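Local coordinates for uncharacterized protein (Synechococcus sp. WH 8102, PDB 4DCI), which is of unknown function but belongs to the YlqD family and builds a four-chain assembly from subunits with a long helical hairpin and a small beta sheet, at residues V56-Q62 against V71-V75; P15-V21 against I111-L117; K27-E31 against Q102-L106. One frame throughout, in Å; residues are numbered along the deposited sequence.

Interaction 1: residues V56-Q62 against V71-V75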
# COMPACT_ATOMS: atom_id res chain seq x y z
N VAL B 56 25.85 13.49 -7.86
CA VAL B 56 27.06 13.03 -8.53
C VAL B 56 28.30 13.81 -8.04
O VAL B 56 29.36 13.22 -7.86
CB VAL B 56 26.91 13.08 -10.08
CG1 VAL B 56 28.25 12.93 -10.79
CG2 VAL B 56 25.97 11.98 -10.55
N ASP B 57 28.15 15.11 -7.79
CA ASP B 57 29.26 15.92 -7.31
C ASP B 57 29.73 15.55 -5.90
O ASP B 57 30.92 15.65 -5.59
CB ASP B 57 28.91 17.41 -7.37
CG ASP B 57 28.88 17.93 -8.79
OD1 ASP B 57 28.65 17.14 -9.73
OD2 ASP B 57 29.08 19.15 -8.98
N GLN B 58 28.79 15.12 -5.05
CA GLN B 58 29.10 14.67 -3.69
C GLN B 58 29.95 13.41 -3.71
O GLN B 58 30.97 13.33 -3.02
CB GLN B 58 27.81 14.39 -2.90
CG GLN B 58 26.95 15.60 -2.59
CD GLN B 58 25.70 15.24 -1.82
OE1 GLN B 58 25.76 14.86 -0.65
NE2 GLN B 58 24.55 15.34 -2.48
N VAL B 59 29.51 12.44 -4.50
CA VAL B 59 30.15 11.13 -4.61
C VAL B 59 31.59 11.23 -5.13
O VAL B 59 32.47 10.50 -4.68
CB VAL B 59 29.30 10.16 -5.47
CG1 VAL B 59 30.08 8.92 -5.88
CG2 VAL B 59 28.04 9.76 -4.73
N ARG B 60 31.82 12.16 -6.05
CA ARG B 60 33.16 12.42 -6.58
C ARG B 60 34.15 12.81 -5.48
O ARG B 60 35.31 12.41 -5.51
CB ARG B 60 33.11 13.50 -7.66
CG ARG B 60 32.35 13.11 -8.92
CD ARG B 60 33.26 12.67 -10.04
NE ARG B 60 32.54 11.95 -11.09
CZ ARG B 60 31.87 12.52 -12.09
NH1 ARG B 60 31.25 11.76 -12.98
NH2 ARG B 60 31.81 13.84 -12.20
N ARG B 61 33.67 13.57 -4.50
CA ARG B 61 34.47 13.99 -3.35
C ARG B 61 34.73 12.86 -2.34
O ARG B 61 34.72 13.10 -1.13
CB ARG B 61 33.82 15.18 -2.65
CG ARG B 61 34.36 16.53 -3.08
CD ARG B 61 33.85 17.62 -2.15
NE ARG B 61 34.76 18.76 -2.12
CZ ARG B 61 34.71 19.79 -2.96
NH1 ARG B 61 33.79 19.84 -3.91
NH2 ARG B 61 35.58 20.78 -2.84
N GLN B 62 34.95 11.65 -2.84
CA GLN B 62 35.31 10.51 -1.98
C GLN B 62 36.76 10.11 -2.22
O GLN B 62 37.47 9.74 -1.28
CB GLN B 62 34.41 9.31 -2.26
CG GLN B 62 33.07 9.33 -1.55
CD GLN B 62 32.21 8.13 -1.92
OE1 GLN B 62 32.72 7.07 -2.29
NE2 GLN B 62 30.90 8.29 -1.82
N VAL B 71 33.66 4.59 -7.01
CA VAL B 71 33.00 5.85 -7.34
C VAL B 71 32.30 5.75 -8.69
O VAL B 71 31.10 5.98 -8.79
CB VAL B 71 34.01 7.02 -7.36
CG1 VAL B 71 33.42 8.25 -8.04
CG2 VAL B 71 34.48 7.33 -5.95
N GLN B 72 33.07 5.37 -9.70
CA GLN B 72 32.56 5.31 -11.06
C GLN B 72 31.30 4.46 -11.20
O GLN B 72 30.44 4.78 -12.01
CB GLN B 72 33.65 4.84 -12.02
CG GLN B 72 34.50 5.99 -12.55
CD GLN B 72 33.66 7.06 -13.24
OE1 GLN B 72 32.78 6.76 -14.05
NE2 GLN B 72 33.94 8.32 -12.92
N GLU B 73 31.19 3.40 -10.41
CA GLU B 73 30.00 2.54 -10.45
C GLU B 73 28.79 3.24 -9.83
O GLU B 73 27.67 3.12 -10.33
CB GLU B 73 30.29 1.17 -9.81
CG GLU B 73 29.69 0.92 -8.42
CD GLU B 73 28.67 -0.21 -8.40
OE1 GLU B 73 29.08 -1.38 -8.49
OE2 GLU B 73 27.47 0.07 -8.27
N GLN B 74 29.01 3.97 -8.74
CA GLN B 74 27.95 4.72 -8.09
C GLN B 74 27.37 5.73 -9.07
O GLN B 74 26.15 5.81 -9.25
CB GLN B 74 28.45 5.45 -6.85
CG GLN B 74 28.94 4.56 -5.72
CD GLN B 74 29.51 5.39 -4.58
OE1 GLN B 74 28.77 6.06 -3.87
NE2 GLN B 74 30.83 5.34 -4.41
N VAL B 75 28.25 6.50 -9.70
CA VAL B 75 27.86 7.48 -10.72
C VAL B 75 27.00 6.79 -11.78
O VAL B 75 25.87 7.22 -12.05
CB VAL B 75 29.10 8.18 -11.33
CG1 VAL B 75 28.70 9.05 -12.52
CG2 VAL B 75 29.81 9.02 -10.29
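V56 lies across from V75, and V59 across from V71, where two helices run almost exactly antiparallel. The short axes, 56-60 and 71-75, approach to 9.8 Å at 171°. The first helix is ending here, and Q62 already lies in the turn that follows. Four valines lie between the helices. V59 holds CG1 anti to its backbone N (chi1 167°), and this methyl lies 4.0 Å from V71 CG1. V56 CG1 meets V75 CG2 at 4.2 Å. V59 CG1 also rests against the amide end of Q74, 3.7 Å from its OE1. R60 bends at chi2 and crosses V75 at about a right angle, with NH1 3.7 Å from V75 CG1. V56 CG1, from the same helix, lies over one face of the guanidinium, offset toward its rim. On the other flank, Q62 and Q74 approach from opposite directions with their amide planes 34° apart. Q74 NE2 gives Q62 OE1 a weak but fairly straight hydrogen bond of 3.3 Å, and another weak one to R70 O. Q80 of the second subunit packs on V59. Apolar residues inside and polar flanks are characteristic of an antiparallel helical hairpin, here the turn end of the predicted coiled coil.

Interaction 2: residues P15-V21 against I111-L117; sequences PITVRAV and IVEQGQL
T17 keeps OG1 beside its backbone N (chi1 -63°), and Q116 bends at chi2 (-94°), which brings its amide to that hydroxyl. The two residues form a non-hydrogen-bonded pair across the strands, and their side chains lie side by side, pointing the same way. The resulting bond from Q116 NE2 to T17 OG1 is weak, 3.3 Å long and bent. Q116 OE1 lies against P15 CB. E113 also bends at chi2, and its carboxylate comes over T17 CG2 and the R19 chain. E113 OE1 sits at the edge of the R19 guanidinium, near its plane. It stays 4.0 Å from R19 NE, which is too far for a salt bridge.

The strands pair antiparallel. I16 and L117 exchange two backbone bonds of 2.7 Å, and A20 and V112 form a second such pair. Between T17 and R19 the register slips by one residue, a beta bulge. The extra residue is on 111-117: Q114 and G115 together face V18. V18 N donates a nearly straight 2.9 Å bond to G115 O, while V18 O receives only a weak bond from Q114 N. G115 has a positive phi of 75°, a conformation that glycine adopts readily.

V18 CG2 packs 3.7 Å from L117 CD1, and L117 lies on the face shared with I16, A20 and V112. Nearby, A20 CB touches Q114 OE1, which also accepts a weak hydrogen bond from W26. The other edge of 15-21 pairs with strand 136-140, through T17, R19 and V21.

Backbone bonds therefore carry most of this pairing, at the edge of the chain's mixed sheet. V18 and L117 also pack on L129 and M133 of the second subunit. The polar side chains add one weak hydrogen bond, and R19 and E113 probably attract each other only loosely.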
# COMPACT_ATOMS: atom_id res chain seq x y z
N PRO B 15 -17.48 -1.04 -10.02
CA PRO B 15 -17.18 0.32 -10.44
C PRO B 15 -18.34 0.92 -11.26
O PRO B 15 -19.09 0.19 -11.90
CB PRO B 15 -15.97 0.11 -11.33
CG PRO B 15 -16.22 -1.21 -11.98
CD PRO B 15 -16.97 -2.03 -10.98
N ILE B 16 -18.47 2.25 -11.21
CA ILE B 16 -19.39 2.97 -12.09
C ILE B 16 -18.57 3.88 -12.99
O ILE B 16 -17.62 4.52 -12.53
CB ILE B 16 -20.43 3.80 -11.29
CG1 ILE B 16 -21.36 2.90 -10.49
CG2 ILE B 16 -21.27 4.68 -12.19
CD1 ILE B 16 -21.97 1.75 -11.27
N THR B 17 -18.92 3.93 -14.26
CA THR B 17 -18.22 4.79 -15.19
C THR B 17 -18.92 6.14 -15.28
O THR B 17 -20.13 6.21 -15.40
CB THR B 17 -18.12 4.14 -16.58
OG1 THR B 17 -17.35 2.94 -16.47
CG2 THR B 17 -17.46 5.08 -17.59
N VAL B 18 -18.14 7.21 -15.19
CA VAL B 18 -18.69 8.55 -15.35
C VAL B 18 -18.34 9.03 -16.75
O VAL B 18 -17.17 9.08 -17.13
CB VAL B 18 -18.12 9.53 -14.30
CG1 VAL B 18 -18.98 10.78 -14.21
CG2 VAL B 18 -18.06 8.86 -12.94
N ARG B 19 -19.37 9.35 -17.54
CA ARG B 19 -19.16 9.99 -18.84
C ARG B 19 -19.63 11.44 -18.76
O ARG B 19 -20.62 11.74 -18.09
CB ARG B 19 -19.93 9.24 -19.93
CG ARG B 19 -19.42 7.83 -20.20
CD ARG B 19 -20.37 7.04 -21.09
NE ARG B 19 -20.10 5.61 -21.00
CZ ARG B 19 -20.98 4.64 -21.27
NH1 ARG B 19 -22.22 4.93 -21.66
NH2 ARG B 19 -20.63 3.37 -21.15
N ALA B 20 -18.93 12.36 -19.42
CA ALA B 20 -19.33 13.77 -19.43
C ALA B 20 -19.82 14.24 -20.78
O ALA B 20 -19.25 13.89 -21.83
CB ALA B 20 -18.20 14.67 -18.94
N VAL B 21 -20.89 15.02 -20.76
CA VAL B 21 -21.34 15.73 -21.95
C VAL B 21 -20.39 16.90 -22.14
O VAL B 21 -20.07 17.62 -21.17
CB VAL B 21 -22.80 16.23 -21.79
CG1 VAL B 21 -23.26 16.96 -23.04
CG2 VAL B 21 -23.74 15.08 -21.50
N ILE B 111 -19.88 13.06 -26.10
CA ILE B 111 -19.85 12.39 -24.80
C ILE B 111 -18.54 11.66 -24.57
O ILE B 111 -18.10 10.88 -25.41
CB ILE B 111 -21.05 11.44 -24.63
CG1 ILE B 111 -22.34 12.25 -24.48
CG2 ILE B 111 -20.84 10.53 -23.43
CD1 ILE B 111 -23.62 11.44 -24.52
N VAL B 112 -17.91 11.92 -23.42
CA VAL B 112 -16.56 11.44 -23.15
C VAL B 112 -16.46 10.66 -21.84
O VAL B 112 -17.14 10.96 -20.86
CB VAL B 112 -15.56 12.61 -23.07
CG1 VAL B 112 -14.13 12.11 -23.14
CG2 VAL B 112 -15.80 13.58 -24.21
N GLU B 113 -15.58 9.66 -21.84
CA GLU B 113 -15.15 8.99 -20.62
C GLU B 113 -14.56 10.01 -19.65
O GLU B 113 -13.92 10.97 -20.07
CB GLU B 113 -14.08 7.97 -20.95
CG GLU B 113 -14.03 6.82 -19.98
CD GLU B 113 -15.01 5.73 -20.34
OE1 GLU B 113 -16.10 6.04 -20.89
OE2 GLU B 113 -14.69 4.55 -20.06
N GLN B 114 -14.76 9.78 -18.35
CA GLN B 114 -14.23 10.68 -17.33
C GLN B 114 -14.17 9.95 -15.99
O GLN B 114 -14.85 10.33 -15.04
CB GLN B 114 -15.10 11.94 -17.21
CG GLN B 114 -14.42 13.13 -16.54
CD GLN B 114 -15.35 13.95 -15.64
OE1 GLN B 114 -16.42 14.41 -16.06
NE2 GLN B 114 -14.95 14.14 -14.38
N GLY B 115 -13.37 8.88 -15.93
CA GLY B 115 -13.12 8.19 -14.67
C GLY B 115 -14.23 7.30 -14.12
O GLY B 115 -15.26 7.09 -14.77
N GLN B 116 -14.00 6.80 -12.91
CA GLN B 116 -14.81 5.75 -12.27
C GLN B 116 -15.19 6.12 -10.85
O GLN B 116 -14.48 6.86 -10.18
CB GLN B 116 -13.99 4.47 -12.19
CG GLN B 116 -13.24 4.11 -13.45
CD GLN B 116 -14.03 3.17 -14.32
OE1 GLN B 116 -14.47 2.11 -13.86
NE2 GLN B 116 -14.22 3.54 -15.59
N LEU B 117 -16.31 5.57 -10.37
CA LEU B 117 -16.69 5.71 -8.96
C LEU B 117 -16.97 4.35 -8.36
O LEU B 117 -17.58 3.50 -9.01
CB LEU B 117 -17.93 6.56 -8.84
CG LEU B 117 -17.75 8.02 -9.21
CD1 LEU B 117 -19.11 8.65 -9.43
CD2 LEU B 117 -16.97 8.74 -8.12

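Interaction 3: residues K27-E31 against Q102-L106; sequences KEEAE and QVREL
K27 reaches across to helix 69-104 and meets backbone carbonyls at and just beyond its end. The lysine chain leaves with CG anti to the backbone N (chi1 -173°), then bends at chi3 and chi4, which turns the ammonium group toward the last turn. NZ donates a 3.0 Å hydrogen bond to L106 O, tilted 26° from the carbonyl plane. A weak second bond runs from NZ to R104 O at 3.3 Å. E105 leaves helical geometry here, and L106 N still bonds back to V103 O.

The ionic contact uses E31, one turn after K27. E31 and R104 cross at about a right angle, and their carboxylate and guanidinium planes stand 61° apart. E31 OE2 meets the guanidinium at its edge, in plane, through NE alone. This bond is 3.3 Å long, part of a salt bridge but weak. E31 OE2 also lies 3.5 Å from R104 CG, where the carboxylate crosses the extended arginine chain.

Apolar contact is slight. V103 CG1 touches A30 CB at 4.0 Å and the E31 CG methylene at 3.8 Å. Outside the pair, M108 packs on K27 and V22 on L106.

Replacing K27 with an alanine would remove the ammonium group and would probably leave L106 O and R104 O without this donor, with the turn after the helix less firmly tied to helix 24-60.

Carbonyls at a helix C-terminus carry partial negative charge, so a lysine placed among them is likely to be favourable. The chemistry is thus mostly polar, at the surface. Polar bonds, one of them a weak salt bridge, probably contribute alongside the modest packing of V103.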
# COMPACT_ATOMS: atom_id res chain seq x y z
N LYS B 27 -14.85 21.83 -20.88
CA LYS B 27 -13.62 21.90 -21.67
C LYS B 27 -12.51 22.71 -20.98
O LYS B 27 -11.37 22.27 -20.93
CB LYS B 27 -13.90 22.43 -23.08
CG LYS B 27 -12.70 22.38 -24.01
CD LYS B 27 -12.80 23.37 -25.16
CE LYS B 27 -13.57 22.79 -26.34
NZ LYS B 27 -12.98 21.53 -26.87
N GLU B 28 -12.85 23.88 -20.44
CA GLU B 28 -11.89 24.71 -19.71
C GLU B 28 -11.27 23.90 -18.59
O GLU B 28 -10.05 23.72 -18.56
CB GLU B 28 -12.55 25.94 -19.09
CG GLU B 28 -12.94 27.04 -20.07
CD GLU B 28 -14.13 27.85 -19.59
OE1 GLU B 28 -14.63 28.70 -20.36
OE2 GLU B 28 -14.57 27.64 -18.43
N GLU B 29 -12.12 23.41 -17.69
CA GLU B 29 -11.70 22.61 -16.54
C GLU B 29 -10.76 21.49 -17.00
O GLU B 29 -9.73 21.25 -16.38
CB GLU B 29 -12.90 22.02 -15.81
CG GLU B 29 -14.07 22.97 -15.60
CD GLU B 29 -14.19 23.52 -14.19
OE1 GLU B 29 -13.20 24.05 -13.65
OE2 GLU B 29 -15.30 23.43 -13.62
N ALA B 30 -11.13 20.84 -18.10
CA ALA B 30 -10.34 19.74 -18.66
C ALA B 30 -8.95 20.20 -19.02
O ALA B 30 -7.97 19.65 -18.52
CB ALA B 30 -11.04 19.14 -19.87
N GLU B 31 -8.87 21.21 -19.88
CA GLU B 31 -7.61 21.74 -20.38
C GLU B 31 -6.72 22.25 -19.26
O GLU B 31 -5.54 21.95 -19.23
CB GLU B 31 -7.85 22.85 -21.40
CG GLU B 31 -8.72 22.44 -22.58
CD GLU B 31 -8.58 23.36 -23.78
OE1 GLU B 31 -9.61 23.69 -24.42
OE2 GLU B 31 -7.44 23.75 -24.09
N GLN B 102 -6.49 15.66 -27.92
CA GLN B 102 -7.76 14.94 -27.91
C GLN B 102 -8.90 15.81 -27.35
O GLN B 102 -9.99 15.89 -27.93
CB GLN B 102 -7.60 13.65 -27.09
CG GLN B 102 -8.82 12.74 -27.03
CD GLN B 102 -8.71 11.69 -25.93
OE1 GLN B 102 -7.63 11.15 -25.65
NE2 GLN B 102 -9.84 11.39 -25.28
N VAL B 103 -8.62 16.47 -26.23
CA VAL B 103 -9.60 17.32 -25.57
C VAL B 103 -9.93 18.52 -26.44
O VAL B 103 -11.08 18.72 -26.80
CB VAL B 103 -9.10 17.75 -24.19
CG1 VAL B 103 -9.85 18.99 -23.70
CG2 VAL B 103 -9.26 16.60 -23.22
N ARG B 104 -8.91 19.30 -26.80
CA ARG B 104 -9.10 20.48 -27.64
C ARG B 104 -9.92 20.20 -28.89
O ARG B 104 -10.74 21.01 -29.29
CB ARG B 104 -7.75 21.08 -28.02
CG ARG B 104 -7.03 21.73 -26.86
CD ARG B 104 -5.63 22.16 -27.25
NE ARG B 104 -4.98 22.88 -26.17
CZ ARG B 104 -3.72 23.29 -26.18
NH1 ARG B 104 -2.96 23.05 -27.24
NH2 ARG B 104 -3.23 23.94 -25.14
N GLU B 105 -9.70 19.03 -29.48
CA GLU B 105 -10.37 18.64 -30.71
C GLU B 105 -11.81 18.12 -30.48
O GLU B 105 -12.41 17.54 -31.39
CB GLU B 105 -9.53 17.59 -31.42
CG GLU B 105 -9.77 17.47 -32.92
CD GLU B 105 -9.42 16.10 -33.44
OE1 GLU B 105 -9.45 15.13 -32.65
OE2 GLU B 105 -9.12 15.98 -34.65
N LEU B 106 -12.36 18.34 -29.29
CA LEU B 106 -13.73 17.91 -28.97
C LEU B 106 -14.78 18.98 -29.26
O LEU B 106 -14.55 20.17 -29.04
CB LEU B 106 -13.86 17.49 -27.51
CG LEU B 106 -13.33 16.14 -27.03
CD1 LEU B 106 -13.57 16.01 -25.54
CD2 LEU B 106 -13.95 14.97 -27.79

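How the interactions relate
The three contacts follow one out-and-back path of the chain. Strand 10-21 leads into helix 24-60, the chain turns, and helix 69-104 returns to strand 111-123. Interaction 1 is innermost, near the turn. Interaction 3 joins the same two helices at their other end; the centres of the two contacts are about 46 Å apart. Interaction 2 is outermost and pairs the flanking strands. It lies about 15 Å from interaction 3 between centres, and V112 CG2 touches L106 CD1 at 3.6 Å. Interactions 1 and 2 lie on opposite sides of the chain's centre, with their centres about 49 Å apart. Both meet the second subunit. The subunit is therefore a long hairpin projecting from a sheet, with assembly contacts at both ends.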